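Long-range contacts in glycoside Hydrolase Family 43_12 (Metagenome, PDB 7JVH), which probably hydrolyses arabinofuranosyl or xylosyl linkages of plant cell-wall polysaccharides, combining a family 43 propeller domain with a concanavalin A-like sandwich: residues 285-291 with 350-356; 327-331 with 545-551; 95-99 with 374-378; 103-109 with 161-165. All blocks are in the same frame, centred on the assembly; numbering follows the deposited sequence.

Contact 1 of 4, residues 285-291 with 350-356; sequences ILTQRHF and FENGLVP
Two successive bends in Q288, first with CG turned away from the carbonyl carbon and beside the backbone N (chi1 -65°), then at chi2 (-66°), curl its amide round to meet V355 and P356. Q288 NE2 gives a fairly straight bond to V355 O at 3.0 Å (N-H...O 162°); the acceptor lies nearly in the amide plane of Q288, although NE2 itself stands well above the plane of the V355 carbonyl. Q288 NE2 also reaches back to T287 O at 2.8 Å. OE1 accepts from the backbone N of L357, so both ends of the amide are engaged and its rotation is fixed.

The backbones meet where T287 N donates to G353 O at 3.0 Å, at the close of the type II turn F350-G353. Both loops run on from the last strands, 278-279 and 349-350, of consecutive four-stranded antiparallel sheets, as expected for adjoining blades of the five-bladed propeller of family 43. I285 and L286, opposite E265, form a classic beta bulge. From it L286 CD2 lies over one face of the F350 ring, 4.2 Å from its centroid, while I285 CD1 comes to the ring edge, 3.9 Å from F350 CE1. The same ring also touches A305 and L307 of strand 300-308.

Nearer the surface, P356 CG sits over a face of F291, 3.8 Å from the centroid, in a second CH-pi contact, and L354 O approaches that ring at its edge. L354 CD2 packs across T287 CG2 at 3.9 Å. T287 OG1 accepts from R289 N in an ST turn and donates to H263 O.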
loop_
_atom_site.group_PDB
_atom_site.type_symbol
_atom_site.label_atom_id
_atom_site.label_comp_id
_atom_site.label_asym_id
_atom_site.label_seq_id
_atom_site.Cartn_x
_atom_site.Cartn_y
_atom_site.Cartn_z
ATOM N N ILE A 285 18.843 -6.981 -12.604
ATOM C CA ILE A 285 19.665 -6.161 -11.725
ATOM C C ILE A 285 19.134 -6.074 -10.280
ATOM O O ILE A 285 19.780 -5.463 -9.414
ATOM C CB ILE A 285 19.854 -4.734 -12.253
ATOM C CG1 ILE A 285 18.507 -4.068 -12.567
ATOM C CG2 ILE A 285 20.772 -4.743 -13.477
ATOM C CD1 ILE A 285 18.582 -2.579 -12.813
ATOM N N LEU A 286 17.983 -6.715 -10.042
ATOM C CA LEU A 286 17.333 -6.724 -8.706
ATOM C C LEU A 286 16.365 -7.898 -8.552
ATOM O O LEU A 286 15.322 -7.848 -9.149
ATOM C CB LEU A 286 16.555 -5.426 -8.531
ATOM C CG LEU A 286 15.779 -5.347 -7.226
ATOM C CD1 LEU A 286 16.722 -5.103 -6.077
ATOM C CD2 LEU A 286 14.749 -4.248 -7.275
ATOM N N THR A 287 16.698 -8.895 -7.739
ATOM C CA THR A 287 15.770 -9.998 -7.477
ATOM C C THR A 287 16.168 -10.766 -6.220
ATOM O O THR A 287 17.299 -10.691 -5.785
ATOM C CB THR A 287 15.713 -10.999 -8.650
ATOM O OG1 THR A 287 14.688 -11.968 -8.405
ATOM C CG2 THR A 287 17.052 -11.715 -8.846
ATOM N N GLN A 288 15.205 -11.499 -5.663
ATOM C CA GLN A 288 15.437 -12.477 -4.611
ATOM C C GLN A 288 14.981 -13.880 -5.007
ATOM O O GLN A 288 15.040 -14.795 -4.186
ATOM C CB GLN A 288 14.699 -12.053 -3.350
ATOM C CG GLN A 288 15.203 -10.763 -2.720
ATOM C CD GLN A 288 16.619 -10.885 -2.178
ATOM O OE1 GLN A 288 16.854 -11.385 -1.062
ATOM N NE2 GLN A 288 17.577 -10.459 -2.986
ATOM N N ARG A 289 14.566 -14.050 -6.275
ATOM C CA ARG A 289 13.802 -15.218 -6.697
ATOM C C ARG A 289 14.535 -16.554 -6.646
ATOM O O ARG A 289 13.909 -17.600 -6.484
ATOM C CB ARG A 289 13.206 -14.980 -8.084
ATOM C CG ARG A 289 14.202 -14.994 -9.239
ATOM C CD ARG A 289 13.478 -14.378 -10.430
ATOM N NE ARG A 289 14.346 -14.241 -11.576
ATOM C CZ ARG A 289 14.047 -13.563 -12.682
ATOM N NH1 ARG A 289 12.861 -12.972 -12.807
ATOM N NH2 ARG A 289 14.944 -13.488 -13.678
ATOM N N HIS A 290 15.867 -16.515 -6.736
ATOM C CA HIS A 290 16.698 -17.717 -6.671
ATOM C C HIS A 290 17.051 -18.218 -5.256
ATOM O O HIS A 290 17.939 -19.039 -5.105
ATOM C CB HIS A 290 17.969 -17.483 -7.491
ATOM C CG HIS A 290 17.700 -17.076 -8.907
ATOM N ND1 HIS A 290 17.154 -17.938 -9.833
ATOM C CD2 HIS A 290 17.901 -15.905 -9.555
ATOM C CE1 HIS A 290 17.014 -17.312 -10.987
ATOM N NE2 HIS A 290 17.463 -16.078 -10.849
ATOM N N PHE A 291 16.331 -17.733 -4.235
ATOM C CA PHE A 291 16.499 -18.152 -2.833
ATOM C C PHE A 291 15.222 -18.843 -2.321
ATOM O O PHE A 291 14.126 -18.374 -2.567
ATOM C CB PHE A 291 16.813 -16.928 -1.942
ATOM C CG PHE A 291 17.891 -16.021 -2.490
ATOM C CD1 PHE A 291 19.028 -16.548 -3.087
ATOM C CD2 PHE A 291 17.774 -14.651 -2.396
ATOM C CE1 PHE A 291 20.004 -15.719 -3.630
ATOM C CE2 PHE A 291 18.756 -13.812 -2.911
ATOM C CZ PHE A 291 19.877 -14.336 -3.533
ATOM N N PHE A 350 22.079 -2.120 -8.490
ATOM C CA PHE A 350 21.419 -2.059 -7.163
ATOM C C PHE A 350 22.422 -2.668 -6.192
ATOM O O PHE A 350 22.678 -3.849 -6.328
ATOM C CB PHE A 350 20.131 -2.886 -7.172
ATOM C CG PHE A 350 18.902 -2.130 -7.595
ATOM C CD1 PHE A 350 18.620 -1.926 -8.929
ATOM C CD2 PHE A 350 18.034 -1.605 -6.662
ATOM C CE1 PHE A 350 17.505 -1.211 -9.316
ATOM C CE2 PHE A 350 16.920 -0.888 -7.050
ATOM C CZ PHE A 350 16.656 -0.695 -8.378
ATOM N N GLU A 351 22.993 -1.872 -5.291
ATOM C CA GLU A 351 24.029 -2.403 -4.370
ATOM C C GLU A 351 23.446 -3.554 -3.543
ATOM O O GLU A 351 22.543 -3.319 -2.766
ATOM C CB GLU A 351 24.692 -1.258 -3.607
ATOM C CG GLU A 351 25.704 -0.512 -4.451
ATOM C CD GLU A 351 26.354 0.710 -3.838
ATOM O OE1 GLU A 351 26.116 0.976 -2.668
ATOM O OE2 GLU A 351 27.096 1.383 -4.539
ATOM N N ASN A 352 23.957 -4.759 -3.777
ATOM C CA ASN A 352 23.529 -6.034 -3.149
ATOM C C ASN A 352 22.081 -6.359 -3.524
ATOM O O ASN A 352 21.416 -6.984 -2.728
ATOM C CB ASN A 352 23.741 -6.069 -1.638
ATOM C CG ASN A 352 25.090 -5.561 -1.202
ATOM O OD1 ASN A 352 26.087 -6.235 -1.371
ATOM N ND2 ASN A 352 25.118 -4.388 -0.610
ATOM N N GLY A 353 21.632 -5.975 -4.715
ATOM C CA GLY A 353 20.249 -6.247 -5.134
ATOM C C GLY A 353 20.103 -7.661 -5.640
ATOM O O GLY A 353 19.016 -8.038 -5.984
ATOM N N LEU A 354 21.191 -8.404 -5.680
ATOM C CA LEU A 354 21.185 -9.795 -6.135
ATOM C C LEU A 354 21.711 -10.815 -5.097
ATOM O O LEU A 354 21.885 -11.992 -5.411
ATOM C CB LEU A 354 22.006 -9.907 -7.441
ATOM C CG LEU A 354 21.547 -8.991 -8.587
ATOM C CD1 LEU A 354 22.576 -8.885 -9.694
ATOM C CD2 LEU A 354 20.224 -9.497 -9.161
ATOM N N VAL A 355 21.978 -10.362 -3.864
ATOM C CA VAL A 355 22.243 -11.263 -2.736
ATOM C C VAL A 355 21.106 -11.133 -1.724
ATOM O O VAL A 355 20.347 -10.174 -1.780
ATOM C CB VAL A 355 23.646 -11.001 -2.106
ATOM C CG1 VAL A 355 24.725 -11.490 -3.046
ATOM C CG2 VAL A 355 23.842 -9.528 -1.717
ATOM N N PRO A 356 20.900 -12.100 -0.808
ATOM C CA PRO A 356 19.797 -12.006 0.163
ATOM C C PRO A 356 19.799 -10.691 0.941
ATOM O O PRO A 356 20.831 -10.309 1.493
ATOM C CB PRO A 356 20.043 -13.202 1.086
ATOM C CG PRO A 356 20.741 -14.191 0.207
ATOM C CD PRO A 356 21.654 -13.359 -0.680
HETATM O O HOH W 1 22.138 -4.680 -9.596
#

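Contact 2 of 4, residues 327-331 with 545-551; sequences KGNVN and AAVLSTN
N551 points its side chain at the loop 327-331, and each of its atoms finds something there. N551 CB lies 3.6 Å from N329 OD1, and N551 CG is just as close to that oxygen, with the two amide planes turned 52° apart. Beyond CG the amide divides: N551 OD1 accepts from V330 N at 2.9 Å, the donor tilted out of the carbonyl plane, while N551 ND2 is 3.4 Å from G328 O.

V330 repays the bond with its carbonyl, since T550 N donates to V330 O at 3.1 Å. The N-H and C=O of one residue are thus both taken by 545-551. N331 adds the straightest bond, ND2 to A545 O at 2.7 Å (167°), with the acceptor in its amide plane. L548 N reaches A545 O from the opposite face of that carbonyl. Y526 OH is a further partner of N331 ND2, and N331 OD1 rests 3.3 Å from S549 CB.

S549 occupies the N-cap of the short helix 550-553, its OG bound to F552 N. This is a serine N-cap at a helix start, here at the junction of the family 43 domain and the C-terminal concanavalin A-like domain.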
loop_
_atom_site.group_PDB
_atom_site.type_symbol
_atom_site.label_atom_id
_atom_site.label_comp_id
_atom_site.label_asym_id
_atom_site.label_seq_id
_atom_site.Cartn_x
_atom_site.Cartn_y
_atom_site.Cartn_z
ATOM N N LYS A 327 5.679 -19.890 7.629
ATOM C CA LYS A 327 4.928 -20.743 6.705
ATOM C C LYS A 327 4.840 -20.178 5.271
ATOM O O LYS A 327 4.143 -20.733 4.429
ATOM C CB LYS A 327 3.526 -21.004 7.248
ATOM C CG LYS A 327 3.512 -21.887 8.497
ATOM C CD LYS A 327 2.164 -21.908 9.166
ATOM C CE LYS A 327 1.115 -22.656 8.322
ATOM N NZ LYS A 327 1.488 -24.090 8.083
ATOM N N GLY A 328 5.544 -19.072 5.019
ATOM C CA GLY A 328 5.567 -18.405 3.731
ATOM C C GLY A 328 4.431 -17.439 3.445
ATOM O O GLY A 328 4.374 -16.837 2.360
ATOM N N ASN A 329 3.522 -17.268 4.408
ATOM C CA ASN A 329 2.381 -16.365 4.252
ATOM C C ASN A 329 2.752 -14.919 4.513
ATOM O O ASN A 329 3.693 -14.656 5.248
ATOM C CB ASN A 329 1.233 -16.798 5.168
ATOM C CG ASN A 329 0.714 -18.157 4.810
ATOM O OD1 ASN A 329 0.835 -18.570 3.669
ATOM N ND2 ASN A 329 0.140 -18.860 5.773
ATOM N N VAL A 330 1.981 -14.003 3.908
ATOM C CA VAL A 330 2.176 -12.563 4.018
ATOM C C VAL A 330 0.862 -11.881 4.387
ATOM O O VAL A 330 -0.066 -11.814 3.558
ATOM C CB VAL A 330 2.638 -11.955 2.680
ATOM C CG1 VAL A 330 3.237 -10.573 2.880
ATOM C CG2 VAL A 330 3.607 -12.870 1.983
ATOM N N ASN A 331 0.808 -11.365 5.629
ATOM C CA ASN A 331 -0.294 -10.555 6.115
ATOM C C ASN A 331 0.062 -9.072 6.091
ATOM O O ASN A 331 -0.774 -8.214 6.374
ATOM C CB ASN A 331 -0.709 -10.981 7.512
ATOM C CG ASN A 331 -1.248 -12.403 7.547
ATOM O OD1 ASN A 331 -0.863 -13.248 6.722
ATOM N ND2 ASN A 331 -2.137 -12.685 8.511
ATOM N N ALA A 545 -3.815 -17.288 11.244
ATOM C CA ALA A 545 -3.341 -16.044 10.641
ATOM C C ALA A 545 -3.354 -16.107 9.109
ATOM O O ALA A 545 -3.402 -15.075 8.441
ATOM C CB ALA A 545 -1.929 -15.722 11.145
ATOM N N ALA A 546 -3.264 -17.324 8.571
ATOM C CA ALA A 546 -3.207 -17.558 7.121
ATOM C C ALA A 546 -4.443 -16.973 6.404
ATOM O O ALA A 546 -4.317 -16.480 5.292
ATOM C CB ALA A 546 -3.080 -19.042 6.821
ATOM N N VAL A 547 -5.604 -17.008 7.086
ATOM C CA VAL A 547 -6.869 -16.471 6.581
ATOM C C VAL A 547 -6.777 -15.014 6.072
ATOM O O VAL A 547 -7.503 -14.636 5.135
ATOM C CB VAL A 547 -7.995 -16.578 7.656
ATOM C CG1 VAL A 547 -9.224 -15.766 7.270
ATOM C CG2 VAL A 547 -8.415 -18.032 7.877
ATOM N N LEU A 548 -5.901 -14.207 6.681
ATOM C CA LEU A 548 -5.728 -12.793 6.320
ATOM C C LEU A 548 -4.514 -12.537 5.412
ATOM O O LEU A 548 -4.129 -11.384 5.166
ATOM C CB LEU A 548 -5.642 -11.919 7.578
ATOM C CG LEU A 548 -6.797 -12.105 8.569
ATOM C CD1 LEU A 548 -6.670 -11.165 9.763
ATOM C CD2 LEU A 548 -8.132 -11.891 7.857
ATOM N N SER A 549 -3.926 -13.619 4.896
ATOM C CA SER A 549 -2.828 -13.532 3.958
ATOM C C SER A 549 -3.309 -13.362 2.513
ATOM O O SER A 549 -4.366 -13.889 2.099
ATOM C CB SER A 549 -1.958 -14.784 4.044
ATOM O OG SER A 549 -2.633 -15.927 3.528
ATOM N N THR A 550 -2.508 -12.615 1.747
ATOM C CA THR A 550 -2.545 -12.603 0.302
ATOM C C THR A 550 -2.543 -14.021 -0.265
ATOM O O THR A 550 -3.286 -14.322 -1.190
ATOM C CB THR A 550 -1.369 -11.788 -0.230
ATOM O OG1 THR A 550 -1.656 -10.394 -0.002
ATOM C CG2 THR A 550 -1.124 -12.050 -1.708
ATOM N N ASN A 551 -1.702 -14.884 0.311
ATOM C CA ASN A 551 -1.548 -16.274 -0.135
ATOM C C ASN A 551 -2.859 -17.024 -0.149
ATOM O O ASN A 551 -3.098 -17.798 -1.061
ATOM C CB ASN A 551 -0.555 -17.030 0.751
ATOM C CG ASN A 551 0.795 -16.322 0.856
ATOM O OD1 ASN A 551 0.920 -15.281 1.514
ATOM N ND2 ASN A 551 1.799 -16.872 0.191
HETATM O O HOH W 2 -0.460 -9.492 2.965
#

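Contact 3 of 4, residues 95-99 with 374-378; sequences INWVQ and DGFFP
The ring of F376 carries N96 CB over one face, 3.6 Å from the centroid and offset toward the rim, while W97 O lies near its plane at the edge. N96 CB comes within 3.3 Å of F376 CE1, so this CH-pi contact is close. V98 CG2 approaches the same ring obliquely, 3.7 Å from F376 CD1. The ring of F377 is engaged differently: P378 CD of its own segment covers one face, F89 meets it edge-to-face, and Q99 OE1 stands obliquely to it, 4.4 Å from F377 CE1.

Between the two rings runs the single hydrogen bond of the contact. F377 N donates to W97 O at 2.7 Å, almost perfectly straight (174°) and nearly along the C=O axis, and F376 CA approaches the same oxygen at 3.4 Å. The consecutive phenylalanines part on leaving the backbone. F377 has its CG anti to the backbone N (chi1 -160°), whereas in F376 CG lies beside its own backbone N (chi1 -76°), which carries its ring to N96.

The amide of N96 is gripped beyond the contact, OD1 accepting from K370 N and ND2 donating to E368 O. The methylene that covers F376 is therefore held in position by the chain leading into 374-378. Q99 NE2 likewise turns to G101 O.

Residues 95-99 run into strand 98-102, outermost in a four-stranded sheet that is probably a blade of the family 43 propeller; V98 pairs there with H90, and the indole of W97 leads off to F89 and S91 of strand 85-91. Residues 374-378 lie in the connection leaving the propeller, from strand 360-362 to strand 383-386.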
loop_
_atom_site.group_PDB
_atom_site.type_symbol
_atom_site.label_atom_id
_atom_site.label_comp_id
_atom_site.label_asym_id
_atom_site.label_seq_id
_atom_site.Cartn_x
_atom_site.Cartn_y
_atom_site.Cartn_z
ATOM N N ILE A 95 15.670 8.970 4.214
ATOM C CA ILE A 95 15.551 8.048 5.378
ATOM C C ILE A 95 14.423 8.515 6.292
ATOM O O ILE A 95 13.673 7.690 6.764
ATOM C CB ILE A 95 16.873 7.993 6.154
ATOM C CG1 ILE A 95 18.049 7.709 5.227
ATOM C CG2 ILE A 95 16.788 6.976 7.272
ATOM C CD1 ILE A 95 18.473 6.287 5.222
ATOM N N ASN A 96 14.346 9.811 6.529
ATOM C CA ASN A 96 13.310 10.357 7.427
ATOM C C ASN A 96 12.169 10.899 6.580
ATOM O O ASN A 96 12.342 11.911 5.921
ATOM C CB ASN A 96 13.911 11.360 8.403
ATOM C CG ASN A 96 15.128 10.789 9.090
ATOM O OD1 ASN A 96 15.008 10.006 10.016
ATOM N ND2 ASN A 96 16.302 11.138 8.608
ATOM N N TRP A 97 11.032 10.222 6.648
ATOM C CA TRP A 97 9.867 10.596 5.819
ATOM C C TRP A 97 8.696 11.082 6.663
ATOM O O TRP A 97 8.475 10.554 7.742
ATOM C CB TRP A 97 9.445 9.375 5.018
ATOM C CG TRP A 97 10.477 8.866 4.071
ATOM C CD1 TRP A 97 11.434 7.935 4.313
ATOM C CD2 TRP A 97 10.599 9.217 2.691
ATOM N NE1 TRP A 97 12.153 7.694 3.182
ATOM C CE2 TRP A 97 11.666 8.470 2.173
ATOM C CE3 TRP A 97 9.916 10.096 1.853
ATOM C CZ2 TRP A 97 12.069 8.579 0.851
ATOM C CZ3 TRP A 97 10.316 10.204 0.546
ATOM C CH2 TRP A 97 11.376 9.454 0.058
ATOM N N VAL A 98 8.023 12.100 6.152
ATOM C CA VAL A 98 6.771 12.632 6.686
ATOM C C VAL A 98 5.688 12.394 5.625
ATOM O O VAL A 98 5.863 12.772 4.460
ATOM C CB VAL A 98 6.894 14.150 6.991
ATOM C CG1 VAL A 98 5.580 14.715 7.522
ATOM C CG2 VAL A 98 8.011 14.410 7.980
ATOM N N GLN A 99 4.581 11.758 6.030
ATOM C CA GLN A 99 3.400 11.644 5.174
ATOM C C GLN A 99 2.732 13.015 5.132
ATOM O O GLN A 99 2.292 13.524 6.168
ATOM C CB GLN A 99 2.414 10.576 5.662
ATOM C CG GLN A 99 1.203 10.426 4.743
ATOM C CD GLN A 99 0.450 9.103 4.868
ATOM O OE1 GLN A 99 0.658 8.341 5.791
ATOM N NE2 GLN A 99 -0.449 8.840 3.914
ATOM N N ASP A 374 9.709 12.845 16.345
ATOM C CA ASP A 374 9.040 14.068 15.837
ATOM C C ASP A 374 7.843 13.655 14.987
ATOM O O ASP A 374 7.089 12.757 15.409
ATOM C CB ASP A 374 10.003 15.012 15.120
ATOM C CG ASP A 374 10.863 15.820 16.077
ATOM O OD1 ASP A 374 11.770 15.227 16.690
ATOM O OD2 ASP A 374 10.616 17.036 16.199
ATOM N N GLY A 375 7.682 14.284 13.829
ATOM C CA GLY A 375 6.535 13.943 12.974
ATOM C C GLY A 375 6.926 12.973 11.888
ATOM O O GLY A 375 6.181 12.859 10.929
ATOM N N PHE A 376 8.051 12.292 12.061
ATOM C CA PHE A 376 8.560 11.351 11.042
ATOM C C PHE A 376 7.852 10.012 11.146
ATOM O O PHE A 376 7.490 9.600 12.231
ATOM C CB PHE A 376 10.060 11.152 11.206
ATOM C CG PHE A 376 10.847 12.319 10.688
ATOM C CD1 PHE A 376 10.883 12.592 9.339
ATOM C CD2 PHE A 376 11.502 13.170 11.551
ATOM C CE1 PHE A 376 11.585 13.681 8.862
ATOM C CE2 PHE A 376 12.200 14.258 11.070
ATOM C CZ PHE A 376 12.239 14.512 9.728
ATOM N N PHE A 377 7.710 9.375 9.995
ATOM C CA PHE A 377 7.082 8.081 9.861
ATOM C C PHE A 377 7.911 7.052 10.626
ATOM O O PHE A 377 9.137 7.088 10.566
ATOM C CB PHE A 377 6.998 7.728 8.372
ATOM C CG PHE A 377 5.983 6.673 8.039
ATOM C CD1 PHE A 377 4.631 6.930 8.182
ATOM C CD2 PHE A 377 6.377 5.442 7.535
ATOM C CE1 PHE A 377 3.689 5.961 7.849
ATOM C CE2 PHE A 377 5.446 4.469 7.228
ATOM C CZ PHE A 377 4.093 4.729 7.365
ATOM N N PRO A 378 7.281 6.108 11.367
ATOM C CA PRO A 378 8.026 5.143 12.175
ATOM C C PRO A 378 8.686 4.056 11.356
ATOM O O PRO A 378 8.454 3.972 10.168
ATOM C CB PRO A 378 6.941 4.539 13.066
ATOM C CG PRO A 378 5.701 4.625 12.237
ATOM C CD PRO A 378 5.822 5.913 11.458
#

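Contact 4 of 4, residues 103-109 with 161-165; sequences VLDRTSQ and WSDPF
W161 comes first, its indole turned toward 103-109 and covered on one face by V103 CG1. Its carbonyl leaves the other way: R106 NH2 donates to W161 O at 2.7 Å, in the carbonyl plane and in the plane of the guanidinium, with a weak second bond from R106 NH1. At S162 the backbone is again the acceptor. Q109 NE2 gives a bond to S162 O at 2.9 Å from above the carbonyl plane, while S162 OG turns aside to D163 O and accepts from K153 N.

D163 supplies the charge. D163 OD1 takes S108 OG at 2.6 Å on the syn side and, from the opposite face of the carboxylate plane, R106 NH2 at 3.2 Å in a salt bridge. Q109 also meets the arginine: its OE1 accepts from R106 N at 3.0 Å, and its CD lies over a face of the guanidinium. P164 then closes the contact, CD resting 3.4 Å from S108 O and CG 3.8 Å from Q109 CA.

Beneath these polar groups, V103 and W161 both reach I88 of strand 85-91, M137 of strand 134-142 and V152 of strand 148-154, joining two successive four-stranded sheets of the propeller.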
loop_
_atom_site.group_PDB
_atom_site.type_symbol
_atom_site.label_atom_id
_atom_site.label_comp_id
_atom_site.label_asym_id
_atom_site.label_seq_id
_atom_site.Cartn_x
_atom_site.Cartn_y
_atom_site.Cartn_z
ATOM N N VAL A 103 -2.642 11.524 -2.299
ATOM C CA VAL A 103 -2.815 12.293 -3.536
ATOM C C VAL A 103 -4.263 12.287 -4.019
ATOM O O VAL A 103 -4.786 13.330 -4.428
ATOM C CB VAL A 103 -1.844 11.841 -4.663
ATOM C CG1 VAL A 103 -2.135 12.565 -5.969
ATOM C CG2 VAL A 103 -0.402 12.060 -4.235
ATOM N N LEU A 104 -4.911 11.119 -3.958
ATOM C CA LEU A 104 -6.317 10.977 -4.331
ATOM C C LEU A 104 -7.162 10.960 -3.062
ATOM O O LEU A 104 -7.440 9.893 -2.504
ATOM C CB LEU A 104 -6.536 9.706 -5.170
ATOM C CG LEU A 104 -5.620 9.524 -6.394
ATOM C CD1 LEU A 104 -5.981 8.271 -7.164
ATOM C CD2 LEU A 104 -5.665 10.714 -7.334
ATOM N N ASP A 105 -7.562 12.158 -2.612
ATOM C CA ASP A 105 -8.308 12.340 -1.368
ATOM C C ASP A 105 -9.701 12.973 -1.505
ATOM O O ASP A 105 -10.382 13.203 -0.503
ATOM C CB ASP A 105 -7.459 13.133 -0.360
ATOM C CG ASP A 105 -7.047 14.510 -0.869
ATOM O OD1 ASP A 105 -7.349 14.853 -2.027
ATOM O OD2 ASP A 105 -6.427 15.259 -0.091
ATOM N N ARG A 106 -10.124 13.259 -2.740
ATOM C CA ARG A 106 -11.484 13.700 -3.018
ATOM C C ARG A 106 -12.214 12.599 -3.776
ATOM O O ARG A 106 -11.600 11.829 -4.523
ATOM C CB ARG A 106 -11.485 14.990 -3.834
ATOM C CG ARG A 106 -10.877 16.180 -3.117
ATOM C CD ARG A 106 -11.124 17.474 -3.871
ATOM N NE ARG A 106 -10.592 17.427 -5.237
ATOM C CZ ARG A 106 -9.308 17.567 -5.567
ATOM N NH1 ARG A 106 -8.387 17.775 -4.638
ATOM N NH2 ARG A 106 -8.944 17.502 -6.839
ATOM N N THR A 107 -13.536 12.521 -3.559
ATOM C CA THR A 107 -14.404 11.571 -4.247
ATOM C C THR A 107 -14.432 11.808 -5.750
ATOM O O THR A 107 -14.639 10.880 -6.513
ATOM C CB THR A 107 -15.814 11.589 -3.630
ATOM O OG1 THR A 107 -15.710 11.116 -2.278
ATOM C CG2 THR A 107 -16.778 10.676 -4.383
ATOM N N SER A 108 -14.194 13.054 -6.170
ATOM C CA SER A 108 -14.072 13.413 -7.595
ATOM C C SER A 108 -12.828 12.838 -8.280
ATOM O O SER A 108 -12.746 12.811 -9.499
ATOM C CB SER A 108 -14.091 14.928 -7.767
ATOM O OG SER A 108 -13.013 15.516 -7.066
ATOM N N GLN A 109 -11.848 12.405 -7.483
ATOM C CA GLN A 109 -10.636 11.757 -7.985
ATOM C C GLN A 109 -10.739 10.238 -7.908
ATOM O O GLN A 109 -10.130 9.526 -8.709
ATOM C CB GLN A 109 -9.420 12.208 -7.169
ATOM C CG GLN A 109 -9.082 13.691 -7.279
ATOM C CD GLN A 109 -8.104 14.148 -6.192
ATOM O OE1 GLN A 109 -8.292 13.848 -5.004
ATOM N NE2 GLN A 109 -7.072 14.892 -6.596
ATOM N N TRP A 161 -4.053 17.957 -5.308
ATOM C CA TRP A 161 -3.934 17.701 -6.741
ATOM C C TRP A 161 -5.249 17.925 -7.485
ATOM O O TRP A 161 -6.325 17.927 -6.889
ATOM C CB TRP A 161 -3.459 16.269 -6.969
ATOM C CG TRP A 161 -2.140 15.923 -6.329
ATOM C CD1 TRP A 161 -1.894 15.741 -4.989
ATOM C CD2 TRP A 161 -0.909 15.630 -6.998
ATOM N NE1 TRP A 161 -0.588 15.402 -4.787
ATOM C CE2 TRP A 161 0.041 15.314 -6.001
ATOM C CE3 TRP A 161 -0.507 15.627 -8.337
ATOM C CZ2 TRP A 161 1.375 15.000 -6.306
ATOM C CZ3 TRP A 161 0.817 15.310 -8.639
ATOM C CH2 TRP A 161 1.739 15.004 -7.628
ATOM N N SER A 162 -5.155 18.111 -8.804
ATOM C CA SER A 162 -6.305 18.325 -9.671
ATOM C C SER A 162 -7.203 17.099 -9.731
ATOM O O SER A 162 -6.867 16.037 -9.225
ATOM C CB SER A 162 -5.841 18.649 -11.091
ATOM O OG SER A 162 -5.288 17.500 -11.720
ATOM N N ASP A 163 -8.360 17.265 -10.377
ATOM C CA ASP A 163 -9.215 16.146 -10.749
ATOM C C ASP A 163 -8.545 15.385 -11.892
ATOM O O ASP A 163 -7.654 15.915 -12.556
ATOM C CB ASP A 163 -10.620 16.632 -11.126
ATOM C CG ASP A 163 -11.498 16.889 -9.905
ATOM O OD1 ASP A 163 -11.214 16.352 -8.821
ATOM O OD2 ASP A 163 -12.481 17.639 -10.015
ATOM N N PRO A 164 -8.919 14.111 -12.138
ATOM C CA PRO A 164 -8.212 13.288 -13.121
ATOM C C PRO A 164 -8.355 13.773 -14.567
ATOM O O PRO A 164 -9.356 14.386 -14.919
ATOM C CB PRO A 164 -8.872 11.906 -12.958
ATOM C CG PRO A 164 -9.657 11.957 -11.689
ATOM C CD PRO A 164 -10.021 13.396 -11.474
ATOM N N PHE A 165 -7.329 13.512 -15.380
ATOM C CA PHE A 165 -7.386 13.625 -16.826
ATOM C C PHE A 165 -7.422 12.182 -17.299
ATOM O O PHE A 165 -6.495 11.419 -17.033
ATOM C CB PHE A 165 -6.131 14.322 -17.381
ATOM C CG PHE A 165 -6.074 15.790 -17.090
ATOM C CD1 PHE A 165 -5.505 16.257 -15.908
ATOM C CD2 PHE A 165 -6.590 16.710 -17.989
ATOM C CE1 PHE A 165 -5.450 17.624 -15.644
ATOM C CE2 PHE A 165 -6.544 18.069 -17.721
ATOM C CZ PHE A 165 -5.976 18.527 -16.552
#

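How the contacts relate
Contacts 1 and 4 hold the same kind of elements, loops of consecutive propeller sheets, but on opposite sides of the chain's centre, about 36 Å apart between centres. Contact 1 is the more buried and leans on apolar and CH-pi packing with two hydrogen bonds, whereas contact 4 sets a partly exposed salt bridge and hydrogen bonds over a buried valine-tryptophan pair. Contacts 2 and 3 are both partly buried and bind the propeller to what follows it in the chain. Contact 2 does so with three hydrogen bonds and asparagine amides, contact 3 with phenylalanine rings round one straight backbone bond. The first segments of contacts 3 and 4 follow closely in sequence, at the two ends of strand 98-102.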